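Local coordinates for protein mandelate racemase/muconate lactonizing enzyme (Roseovarius nubinhibens, PDB 2QDD) that is of unknown function but belongs to the mandelate racemase/muconate lactonizing enzyme family of the enolase superfamily and binds magnesium, consistent with an enzymatic role, at residues 224-229 with 253-258; 297-302 with 331-336; 147-152 with 181-186; 133-138 with 316-321. All blocks are in the same frame, centred on the assembly; numbering follows the deposited sequence.

Contact 1: residues 224-229 with 253-258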
loop_
_atom_site.group_PDB
_atom_site.type_symbol
_atom_site.label_atom_id
_atom_site.label_comp_id
_atom_site.label_asym_id
_atom_site.label_seq_id
_atom_site.Cartn_x
_atom_site.Cartn_y
_atom_site.Cartn_z
ATOM N N GLN A 224 -7.374 -14.158 18.344
ATOM C CA GLN A 224 -6.214 -14.384 19.208
ATOM C C GLN A 224 -5.086 -13.383 18.956
ATOM O O GLN A 224 -4.330 -13.033 19.872
ATOM C CB GLN A 224 -5.689 -15.805 19.005
ATOM C CG GLN A 224 -5.568 -16.622 20.282
ATOM C CD GLN A 224 -6.165 -18.014 20.138
ATOM O OE1 GLN A 224 -5.929 -18.709 19.147
ATOM N NE2 GLN A 224 -6.949 -18.425 21.129
ATOM N N THR A 225 -4.968 -12.944 17.705
ATOM C CA THR A 225 -3.869 -12.091 17.274
ATOM C C THR A 225 -4.408 -10.792 16.679
ATOM O O THR A 225 -5.567 -10.726 16.246
ATOM C CB THR A 225 -2.974 -12.788 16.215
ATOM O OG1 THR A 225 -3.673 -12.862 14.970
ATOM C CG2 THR A 225 -2.569 -14.199 16.653
ATOM N N LEU A 226 -3.548 -9.774 16.652
ATOM C CA LEU A 226 -3.823 -8.497 16.000
ATOM C C LEU A 226 -4.138 -8.621 14.507
ATOM O O LEU A 226 -5.107 -8.025 14.035
ATOM C CB LEU A 226 -2.658 -7.525 16.234
ATOM C CG LEU A 226 -2.634 -6.190 15.486
ATOM C CD1 LEU A 226 -3.807 -5.351 15.897
ATOM C CD2 LEU A 226 -1.342 -5.451 15.765
ATOM N N ASP A 227 -3.320 -9.394 13.789
ATOM C CA ASP A 227 -3.537 -9.737 12.372
ATOM C C ASP A 227 -4.936 -10.266 12.069
ATOM O O ASP A 227 -5.586 -9.835 11.114
ATOM C CB ASP A 227 -2.515 -10.786 11.920
ATOM C CG ASP A 227 -1.453 -10.214 11.006
ATOM O OD1 ASP A 227 -0.270 -10.213 11.408
ATOM O OD2 ASP A 227 -1.795 -9.771 9.884
ATOM N N GLN A 228 -5.385 -11.210 12.888
ATOM C CA GLN A 228 -6.698 -11.808 12.740
ATOM C C GLN A 228 -7.799 -10.801 13.062
ATOM O O GLN A 228 -8.824 -10.760 12.383
ATOM C CB GLN A 228 -6.816 -13.027 13.647
ATOM C CG GLN A 228 -6.136 -14.274 13.126
ATOM C CD GLN A 228 -6.111 -15.389 14.154
ATOM O OE1 GLN A 228 -7.098 -15.632 14.848
ATOM N NE2 GLN A 228 -4.978 -16.070 14.259
ATOM N N CYS A 229 -7.576 -9.989 14.096
ATOM C CA CYS A 229 -8.540 -8.975 14.522
ATOM C C CYS A 229 -8.731 -7.850 13.498
ATOM O O CYS A 229 -9.855 -7.392 13.273
ATOM C CB CYS A 229 -8.148 -8.407 15.888
ATOM S SG CYS A 229 -8.532 -9.512 17.279
ATOM N N LEU A 253 1.027 0.935 18.376
ATOM C CA LEU A 253 1.475 1.548 17.127
ATOM C C LEU A 253 1.091 0.755 15.880
ATOM O O LEU A 253 0.655 1.331 14.888
ATOM C CB LEU A 253 2.996 1.705 17.173
ATOM C CG LEU A 253 3.617 3.077 16.926
ATOM C CD1 LEU A 253 2.906 4.174 17.702
ATOM C CD2 LEU A 253 5.100 3.038 17.274
ATOM N N ALA A 254 1.267 -0.564 15.947
ATOM C CA ALA A 254 0.821 -1.490 14.908
ATOM C C ALA A 254 -0.692 -1.517 14.732
ATOM O O ALA A 254 -1.177 -1.479 13.603
ATOM C CB ALA A 254 1.349 -2.896 15.184
ATOM N N ALA A 255 -1.428 -1.584 15.844
ATOM C CA ALA A 255 -2.897 -1.562 15.817
ATOM C C ALA A 255 -3.424 -0.279 15.181
ATOM O O ALA A 255 -4.365 -0.313 14.385
ATOM C CB ALA A 255 -3.464 -1.724 17.231
ATOM N N TRP A 256 -2.793 0.843 15.528
ATOM C CA TRP A 256 -3.159 2.151 14.995
ATOM C C TRP A 256 -2.961 2.272 13.470
ATOM O O TRP A 256 -3.864 2.725 12.762
ATOM C CB TRP A 256 -2.414 3.276 15.735
ATOM C CG TRP A 256 -2.634 4.598 15.089
ATOM C CD1 TRP A 256 -3.741 5.391 15.200
ATOM C CD2 TRP A 256 -1.752 5.261 14.178
ATOM N NE1 TRP A 256 -3.592 6.520 14.428
ATOM C CE2 TRP A 256 -2.384 6.461 13.785
ATOM C CE3 TRP A 256 -0.489 4.955 13.650
ATOM C CZ2 TRP A 256 -1.790 7.366 12.899
ATOM C CZ3 TRP A 256 0.101 5.853 12.763
ATOM C CH2 TRP A 256 -0.552 7.043 12.396
ATOM N N SER A 257 -1.787 1.871 12.982
ATOM C CA SER A 257 -1.453 2.006 11.566
ATOM C C SER A 257 -2.192 1.036 10.639
ATOM O O SER A 257 -2.330 1.309 9.448
ATOM C CB SER A 257 0.063 1.932 11.342
ATOM O OG SER A 257 0.594 0.721 11.837
ATOM N N ARG A 258 -2.665 -0.085 11.185
ATOM C CA ARG A 258 -3.521 -1.021 10.448
ATOM C C ARG A 258 -4.991 -0.597 10.447
ATOM O O ARG A 258 -5.781 -1.120 9.667
ATOM C CB ARG A 258 -3.420 -2.434 11.031
ATOM C CG ARG A 258 -2.115 -3.156 10.776
ATOM C CD ARG A 258 -1.934 -4.267 11.800
ATOM N NE ARG A 258 -0.959 -5.272 11.380
ATOM C CZ ARG A 258 -1.249 -6.355 10.662
ATOM N NH1 ARG A 258 -0.284 -7.204 10.337
ATOM N NH2 ARG A 258 -2.495 -6.589 10.262
HETATM O O HOH W 1 -4.658 -8.470 8.684
#
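Leu226 reaches from the first turn of helix 226-233 onto helix 249-258 and carries the tight half of the contact. Its two methyls divide the target: CD2 sits on Ala254 CB at 3.8 Å, while CD1 rests on Ala255 CB at 3.9 Å. With CG anti to the backbone N (chi1 172°), the isobutyl group extends across to the neighbouring helix, whose small alanines let it come close to the backbone. Below this layer Leu226 and Ala255 both touch Leu242 of strand 240-242. The looser half lies toward solvent. Arg258 is exposed; it passes Leu226 CD2 with its CD and, extended from CG to NE, brings its guanidinium to Asp227. Arg258 NH1 lies 3.0 Å from Asp227 OD2 and Arg258 NH2 3.3 Å from the same oxygen, a salt bridge whose two hydrogen bonds are both weak. Carboxylate and guanidinium planes stand 84° apart, so the pair does not form the flat two-pronged match. Water 1, at the guanidinium edge, accepts from Arg258 NH2 and donates to Asp227 O at 2.9 Å. Asp227 also packs on Trp256 of a neighbouring subunit. Thr225 N-caps its helix, OG1 accepting from Gln228 N at 3.2 Å. The contact joins two successive outer helices of the (beta/alpha) barrel, the ones that follow strands 218-220 and 240-242.

Contact 2: residues 297-302 with 331-336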
loop_
_atom_site.group_PDB
_atom_site.type_symbol
_atom_site.label_atom_id
_atom_site.label_comp_id
_atom_site.label_asym_id
_atom_site.label_seq_id
_atom_site.Cartn_x
_atom_site.Cartn_y
_atom_site.Cartn_z
ATOM N N GLY A 297 -6.228 -8.646 37.413
ATOM C CA GLY A 297 -6.927 -9.247 38.539
ATOM C C GLY A 297 -6.320 -8.853 39.866
ATOM O O GLY A 297 -5.370 -8.062 39.921
ATOM N N GLY A 298 -6.882 -9.407 40.936
ATOM C CA GLY A 298 -6.312 -9.270 42.270
ATOM C C GLY A 298 -7.038 -8.272 43.142
ATOM O O GLY A 298 -8.212 -7.971 42.917
ATOM N N THR A 299 -6.326 -7.756 44.138
ATOM C CA THR A 299 -6.955 -7.046 45.239
ATOM C C THR A 299 -7.188 -5.586 44.877
ATOM O O THR A 299 -6.791 -5.130 43.798
ATOM C CB THR A 299 -6.118 -7.114 46.538
ATOM O OG1 THR A 299 -4.994 -6.231 46.437
ATOM C CG2 THR A 299 -5.635 -8.527 46.822
ATOM N N ALA A 300 -7.809 -4.860 45.807
ATOM C CA ALA A 300 -8.042 -3.425 45.678
ATOM C C ALA A 300 -6.762 -2.591 45.581
ATOM O O ALA A 300 -6.826 -1.405 45.276
ATOM C CB ALA A 300 -8.933 -2.925 46.820
ATOM N N LEU A 301 -5.608 -3.211 45.828
ATOM C CA LEU A 301 -4.319 -2.544 45.666
ATOM C C LEU A 301 -3.977 -2.281 44.184
ATOM O O LEU A 301 -3.753 -1.132 43.794
ATOM C CB LEU A 301 -3.200 -3.313 46.391
ATOM C CG LEU A 301 -1.791 -2.701 46.447
ATOM C CD1 LEU A 301 -1.804 -1.295 46.955
ATOM C CD2 LEU A 301 -0.821 -3.509 47.262
ATOM N N ALA A 302 -3.958 -3.340 43.375
ATOM C CA ALA A 302 -3.884 -3.226 41.910
ATOM C C ALA A 302 -5.039 -2.430 41.284
ATOM O O ALA A 302 -4.814 -1.623 40.382
ATOM C CB ALA A 302 -3.786 -4.614 41.270
ATOM N N ASP A 331 -10.573 -10.470 51.538
ATOM C CA ASP A 331 -10.035 -9.110 51.455
ATOM C C ASP A 331 -8.901 -8.943 52.473
ATOM O O ASP A 331 -9.142 -8.978 53.684
ATOM C CB ASP A 331 -11.147 -8.079 51.710
ATOM C CG ASP A 331 -10.755 -6.648 51.318
ATOM O OD1 ASP A 331 -9.572 -6.364 51.025
ATOM O OD2 ASP A 331 -11.659 -5.788 51.317
ATOM N N PRO A 332 -7.658 -8.777 51.982
ATOM C CA PRO A 332 -6.476 -8.500 52.804
ATOM C C PRO A 332 -6.243 -7.021 53.147
ATOM O O PRO A 332 -5.375 -6.712 53.972
ATOM C CB PRO A 332 -5.336 -9.012 51.929
ATOM C CG PRO A 332 -5.810 -8.749 50.547
ATOM C CD PRO A 332 -7.307 -8.903 50.554
ATOM N N ILE A 333 -6.993 -6.122 52.513
ATOM C CA ILE A 333 -6.917 -4.688 52.814
ATOM C C ILE A 333 -8.310 -4.060 53.009
ATOM O O ILE A 333 -8.741 -3.240 52.190
ATOM C CB ILE A 333 -6.092 -3.911 51.746
ATOM C CG1 ILE A 333 -6.386 -4.431 50.332
ATOM C CG2 ILE A 333 -4.597 -4.012 52.041
ATOM C CD1 ILE A 333 -6.039 -3.451 49.243
ATOM N N PRO A 334 -9.020 -4.441 54.099
ATOM C CA PRO A 334 -10.432 -4.070 54.257
ATOM C C PRO A 334 -10.606 -2.568 54.458
ATOM O O PRO A 334 -9.794 -1.939 55.146
ATOM C CB PRO A 334 -10.858 -4.822 55.527
ATOM C CG PRO A 334 -9.800 -5.851 55.752
ATOM C CD PRO A 334 -8.548 -5.226 55.255
ATOM N N GLY A 335 -11.632 -2.003 53.825
ATOM C CA GLY A 335 -11.910 -0.568 53.893
ATOM C C GLY A 335 -10.859 0.340 53.271
ATOM O O GLY A 335 -10.819 1.542 53.556
ATOM N N GLN A 336 -10.012 -0.234 52.419
ATOM C CA GLN A 336 -8.891 0.487 51.821
ATOM C C GLN A 336 -8.961 0.447 50.304
ATOM O O GLN A 336 -9.450 -0.522 49.724
ATOM C CB GLN A 336 -7.562 -0.104 52.287
ATOM C CG GLN A 336 -7.052 0.471 53.587
ATOM C CD GLN A 336 -5.546 0.400 53.688
ATOM O OE1 GLN A 336 -4.846 1.347 53.329
ATOM N NE2 GLN A 336 -5.033 -0.732 54.168
HETATM O O HOH W 2 -9.093 -6.405 48.078
#
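Thr299, Ala300 and Leu301, at the start of helix 300-311, meet Pro332 and Ile333 of the loop that follows this helix, within the barrel domain of the enolase-superfamily fold and beside its N-terminal domain. The apolar contacts centre on one methyl. Ile333 CD1 lies against Ala300 CB at 3.8 Å and approaches Leu301 CB at 4.0 Å, coming nearest to Leu301 N at 3.5 Å. Its CG1 stands between the backbone N and the carbonyl carbon (chi1 40°), and the chain then runs out to CD1 (chi2 159°), which carries that methyl to the helix. Alongside, Thr299 CG2 touches Pro332 CG at 3.7 Å, the two side chains meeting aslant. Tyr37 of strand 29-42 touches Leu301, Pro332 and Ile333, binding the two segments to the N-terminal domain. No hydrogen bond crosses directly; the polar groups instead order each segment from within. Thr299 N-caps the helix, its OG1 accepting from Leu301 N at 3.1 Å; the same hydroxyl is hydrogen-bonded to Glu51 and Tyr37. On the loop, Asp331 OD1 accepts from Ile333 N at 3.0 Å to make an Asx turn, the donor standing 41° out of the carboxylate plane, while OD2 forms a salt bridge with Arg339. Ile333 to Gln336 then makes a type II beta turn. The polar link between the segments is indirect: water 2 accepts from Ala300 N at 3.0 Å and donates to Asp331 OD1 at 3.0 Å.

Contact 3: residues 147-152 with 181-186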
loop_
_atom_site.group_PDB
_atom_site.type_symbol
_atom_site.label_atom_id
_atom_site.label_comp_id
_atom_site.label_asym_id
_atom_site.label_seq_id
_atom_site.Cartn_x
_atom_site.Cartn_y
_atom_site.Cartn_z
ATOM N N ASP A 147 -32.196 -15.545 27.899
ATOM C CA ASP A 147 -33.038 -15.159 29.035
ATOM C C ASP A 147 -32.292 -15.140 30.372
ATOM O O ASP A 147 -32.643 -14.363 31.263
ATOM C CB ASP A 147 -34.271 -16.061 29.131
ATOM C CG ASP A 147 -35.028 -16.158 27.819
ATOM O OD1 ASP A 147 -35.779 -15.213 27.487
ATOM O OD2 ASP A 147 -34.868 -17.180 27.119
ATOM N N GLN A 148 -31.279 -15.996 30.508
ATOM C CA GLN A 148 -30.419 -16.021 31.695
ATOM C C GLN A 148 -29.539 -14.778 31.799
ATOM O O GLN A 148 -29.438 -14.174 32.867
ATOM C CB GLN A 148 -29.532 -17.266 31.697
ATOM C CG GLN A 148 -30.145 -18.480 32.373
ATOM C CD GLN A 148 -29.418 -19.765 32.015
ATOM O OE1 GLN A 148 -28.232 -19.927 32.307
ATOM N NE2 GLN A 148 -30.129 -20.684 31.375
ATOM N N MET A 149 -28.904 -14.412 30.685
ATOM C CA MET A 149 -27.998 -13.264 30.633
ATOM C C MET A 149 -28.763 -11.948 30.810
ATOM O O MET A 149 -28.285 -11.030 31.477
ATOM C CB MET A 149 -27.199 -13.261 29.321
ATOM C CG MET A 149 -26.250 -14.450 29.154
ATOM S SD MET A 149 -25.383 -14.511 27.560
ATOM C CE MET A 149 -23.855 -13.691 27.991
ATOM N N LEU A 150 -29.960 -11.883 30.228
ATOM C CA LEU A 150 -30.839 -10.721 30.352
ATOM C C LEU A 150 -31.471 -10.598 31.743
ATOM O O LEU A 150 -31.800 -9.495 32.185
ATOM C CB LEU A 150 -31.923 -10.761 29.268
ATOM C CG LEU A 150 -32.401 -9.466 28.598
ATOM C CD1 LEU A 150 -31.254 -8.660 27.996
ATOM C CD2 LEU A 150 -33.453 -9.773 27.535
ATOM N N GLY A 151 -31.636 -11.732 32.423
ATOM C CA GLY A 151 -31.963 -11.757 33.850
ATOM C C GLY A 151 -30.816 -11.311 34.741
ATOM O O GLY A 151 -31.030 -10.581 35.713
ATOM N N LEU A 152 -29.602 -11.751 34.408
ATOM C CA LEU A 152 -28.379 -11.288 35.072
ATOM C C LEU A 152 -28.106 -9.791 34.885
ATOM O O LEU A 152 -27.520 -9.155 35.762
ATOM C CB LEU A 152 -27.165 -12.099 34.603
ATOM C CG LEU A 152 -26.956 -13.523 35.135
ATOM C CD1 LEU A 152 -25.935 -14.258 34.277
ATOM C CD2 LEU A 152 -26.524 -13.532 36.600
ATOM N N GLU A 181 -28.375 -10.667 19.793
ATOM C CA GLU A 181 -29.606 -9.987 19.387
ATOM C C GLU A 181 -30.624 -9.807 20.515
ATOM O O GLU A 181 -31.387 -8.843 20.505
ATOM C CB GLU A 181 -30.255 -10.661 18.172
ATOM C CG GLU A 181 -29.430 -10.595 16.888
ATOM C CD GLU A 181 -29.571 -9.286 16.111
ATOM O OE1 GLU A 181 -29.927 -9.349 14.913
ATOM O OE2 GLU A 181 -29.308 -8.200 16.676
ATOM N N ALA A 182 -30.624 -10.723 21.483
ATOM C CA ALA A 182 -31.482 -10.593 22.662
ATOM C C ALA A 182 -30.969 -9.522 23.625
ATOM O O ALA A 182 -31.736 -8.667 24.070
ATOM C CB ALA A 182 -31.633 -11.934 23.378
ATOM N N ILE A 183 -29.672 -9.580 23.925
ATOM C CA ILE A 183 -29.028 -8.692 24.900
ATOM C C ILE A 183 -29.030 -7.228 24.439
ATOM O O ILE A 183 -29.284 -6.313 25.235
ATOM C CB ILE A 183 -27.585 -9.180 25.228
ATOM C CG1 ILE A 183 -27.627 -10.424 26.120
ATOM C CG2 ILE A 183 -26.767 -8.097 25.902
ATOM C CD1 ILE A 183 -26.292 -11.125 26.251
ATOM N N SER A 184 -28.771 -7.021 23.152
ATOM C CA SER A 184 -28.737 -5.682 22.571
ATOM C C SER A 184 -30.123 -5.037 22.498
ATOM O O SER A 184 -30.257 -3.829 22.697
ATOM C CB SER A 184 -28.096 -5.719 21.186
ATOM O OG SER A 184 -27.715 -4.424 20.757
ATOM N N ALA A 185 -31.145 -5.847 22.222
ATOM C CA ALA A 185 -32.517 -5.349 22.119
ATOM C C ALA A 185 -33.231 -5.241 23.470
ATOM O O ALA A 185 -34.228 -4.524 23.591
ATOM C CB ALA A 185 -33.323 -6.200 21.154
ATOM N N GLY A 186 -32.719 -5.943 24.478
ATOM C CA GLY A 186 -33.345 -5.966 25.798
ATOM C C GLY A 186 -32.565 -5.263 26.896
ATOM O O GLY A 186 -32.744 -5.563 28.080
#
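Leu150 overlaps the C-terminal end of helix 173-185, laying its two methyls over Ala182, Ile183 and Gly186. Leu150 CD1 comes to 3.4 Å from Gly186 O and to 3.8 Å from Ile183 CA, and both methyls stand about 4.0 Å from Ala182 O. The leucine therefore packs largely on backbone, where Gly186 puts no side chain in its way. Deeper in, Met149 bears on Ile183: the methyl CD1 of the isoleucine fits against Met149 SD at 3.7 Å and is also close to CB and CE. The methionine chain runs straight to SD and then bends (chi3 95°), so that it folds about that one methyl. Ile183 faces strand 192-196 as well, on Val193 and Phe195, and Met149 touches Ile141 of strand 135-141, so the inner layer of the contact is continuous with the barrel wall. No hydrogen bond crosses; the association is wholly by packing. The axes of the short helix segments 147-152 and 181-185 approach to 9.4 Å and run 28° from parallel. Neighbouring, roughly parallel outer helices, each linking one parallel strand to the next by a beta-alpha-beta crossover, are characteristic of the (beta/alpha) barrel.

Contact 4: residues 133-138 with 316-321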
loop_
_atom_site.group_PDB
_atom_site.type_symbol
_atom_site.label_atom_id
_atom_site.label_comp_id
_atom_site.label_asym_id
_atom_site.label_seq_id
_atom_site.Cartn_x
_atom_site.Cartn_y
_atom_site.Cartn_z
ATOM N N THR A 133 -11.864 11.885 39.863
ATOM C CA THR A 133 -13.090 11.660 39.102
ATOM C C THR A 133 -13.638 10.270 39.421
ATOM O O THR A 133 -12.898 9.288 39.352
ATOM C CB THR A 133 -12.833 11.816 37.581
ATOM O OG1 THR A 133 -12.362 13.142 37.313
ATOM C CG2 THR A 133 -14.101 11.580 36.774
ATOM N N PRO A 134 -14.924 10.196 39.818
ATOM C CA PRO A 134 -15.619 8.917 39.957
ATOM C C PRO A 134 -15.764 8.182 38.624
ATOM O O PRO A 134 -16.285 8.735 37.655
ATOM C CB PRO A 134 -16.988 9.313 40.527
ATOM C CG PRO A 134 -17.158 10.748 40.175
ATOM C CD PRO A 134 -15.784 11.334 40.190
ATOM N N VAL A 135 -15.286 6.942 38.588
ATOM C CA VAL A 135 -15.189 6.176 37.352
ATOM C C VAL A 135 -16.266 5.093 37.375
ATOM O O VAL A 135 -16.331 4.318 38.330
ATOM C CB VAL A 135 -13.768 5.550 37.177
ATOM C CG1 VAL A 135 -13.692 4.690 35.914
ATOM C CG2 VAL A 135 -12.703 6.647 37.124
ATOM N N PRO A 136 -17.118 5.043 36.327
ATOM C CA PRO A 136 -18.118 3.981 36.179
ATOM C C PRO A 136 -17.494 2.586 36.188
ATOM O O PRO A 136 -16.410 2.383 35.637
ATOM C CB PRO A 136 -18.744 4.278 34.813
ATOM C CG PRO A 136 -18.538 5.727 34.618
ATOM C CD PRO A 136 -17.188 6.005 35.212
ATOM N N ILE A 137 -18.171 1.653 36.846
ATOM C CA ILE A 137 -17.697 0.287 36.986
ATOM C C ILE A 137 -18.621 -0.597 36.168
ATOM O O ILE A 137 -19.840 -0.451 36.248
ATOM C CB ILE A 137 -17.684 -0.167 38.485
ATOM C CG1 ILE A 137 -16.819 0.769 39.338
ATOM C CG2 ILE A 137 -17.208 -1.618 38.637
ATOM C CD1 ILE A 137 -15.409 1.023 38.790
ATOM N N ASN A 138 -18.052 -1.496 35.369
ATOM C CA ASN A 138 -18.879 -2.429 34.608
ATOM C C ASN A 138 -19.174 -3.766 35.297
ATOM O O ASN A 138 -18.355 -4.280 36.057
ATOM C CB ASN A 138 -18.378 -2.607 33.165
ATOM C CG ASN A 138 -17.091 -3.393 33.082
ATOM O OD1 ASN A 138 -17.101 -4.624 33.025
ATOM N ND2 ASN A 138 -15.971 -2.686 33.063
ATOM N N ALA A 316 -14.010 11.976 27.415
ATOM C CA ALA A 316 -14.360 11.492 26.073
ATOM C C ALA A 316 -13.640 10.202 25.681
ATOM O O ALA A 316 -14.116 9.455 24.829
ATOM C CB ALA A 316 -14.112 12.572 25.035
ATOM N N ASN A 317 -12.500 9.943 26.313
ATOM C CA ASN A 317 -11.691 8.769 26.002
ATOM C C ASN A 317 -11.825 7.657 27.034
ATOM O O ASN A 317 -11.399 6.533 26.796
ATOM C CB ASN A 317 -10.228 9.165 25.839
ATOM C CG ASN A 317 -10.041 10.272 24.829
ATOM O OD1 ASN A 317 -10.028 11.452 25.183
ATOM N ND2 ASN A 317 -9.910 9.902 23.558
ATOM N N ARG A 318 -12.417 7.973 28.183
ATOM C CA ARG A 318 -12.500 7.019 29.277
ATOM C C ARG A 318 -13.819 6.264 29.210
ATOM O O ARG A 318 -14.884 6.867 29.091
ATOM C CB ARG A 318 -12.338 7.733 30.618
ATOM C CG ARG A 318 -12.288 6.813 31.839
ATOM C CD ARG A 318 -12.988 7.465 33.023
ATOM N NE ARG A 318 -12.394 8.764 33.332
ATOM C CZ ARG A 318 -13.071 9.898 33.482
ATOM N NH1 ARG A 318 -12.419 11.020 33.753
ATOM N NH2 ARG A 318 -14.396 9.915 33.371
ATOM N N LEU A 319 -13.739 4.939 29.270
ATOM C CA LEU A 319 -14.925 4.106 29.453
ATOM C C LEU A 319 -14.914 3.475 30.849
ATOM O O LEU A 319 -14.085 3.844 31.681
ATOM C CB LEU A 319 -15.007 3.044 28.349
ATOM C CG LEU A 319 -15.159 3.549 26.909
ATOM C CD1 LEU A 319 -14.711 2.482 25.927
ATOM C CD2 LEU A 319 -16.583 3.977 26.616
ATOM N N ALA A 320 -15.829 2.539 31.098
ATOM C CA ALA A 320 -15.952 1.875 32.398
ATOM C C ALA A 320 -14.704 1.085 32.812
ATOM O O ALA A 320 -13.987 0.553 31.970
ATOM C CB ALA A 320 -17.178 0.981 32.421
ATOM N N SER A 321 -14.444 1.037 34.115
ATOM C CA SER A 321 -13.408 0.178 34.673
ATOM C C SER A 321 -14.012 -1.107 35.222
ATOM O O SER A 321 -15.203 -1.174 35.510
ATOM C CB SER A 321 -12.640 0.902 35.777
ATOM O OG SER A 321 -11.751 1.865 35.240
#
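Pro136 O receives Ser321 N at 2.8 Å, the donor lying in the carbonyl plane with an N-H...O angle of 162°. Two residues further along, Asn138 N donates to Ser321 O at 2.9 Å, equally straight, so both backbone polar atoms of Ser321 are used across the bridge it makes with Ile137. Two CA-H...O contacts support them: Ala320 CA on Pro136 O at 3.3 Å, and Ile137 CA on Ser321 O at 3.2 Å. Asn138 ND2 also lies near Ser321 O, but at an angle too poor for a hydrogen bond. Here the (beta/alpha)7beta barrel of the enolase superfamily closes, residues 318-321 taking the place of its last strand between strand 135-141 and strand 290-293, to which Asn317 and Leu319 bond through Met291. That neighbouring strand satisfies more of the polar atoms, Ser321 OG pairing with Ile293 O and Ala320 O with His292 ND1. Val135 CG1, anti to the backbone N (chi1 177°), packs on Ser321 OG at 3.5 Å. Arg318 bends at chi2 and chi3, its CD passing Val135 CG1 at 4.1 Å, and reaches Thr133, whose CG2 meets Arg318 NH1 at 3.5 Å. Arg318 NE is bonded to Ala310 O at the end of helix 300-311, whereas NH1 has weak bonds to Ala311 O and Thr313 O.

All four contacts belong to the barrel domain, and none touches another. Contact 4 joins the first barrel strand to residues 318-321 and so encloses most of the domain; contacts 3 and 1, nested in that loop in this order, join outer helices that follow successive strands. Contact 2 crosses contact 4 along the chain, its segments flanking 316-321; the two are closest, with centres about 19 Å apart and nearest atoms about 9 Å apart. Contacts 1 and 2 lie on opposite sides of the chain's centre. Contact 1 touches other subunits. Side chains of contacts 1, 3 and 4 come within about 7 to 10 Å of the side chains of magnesium-binding residues (Glu244, Asp196 and Glu220), while contact 2 lies away from them and faces the N-terminal domain.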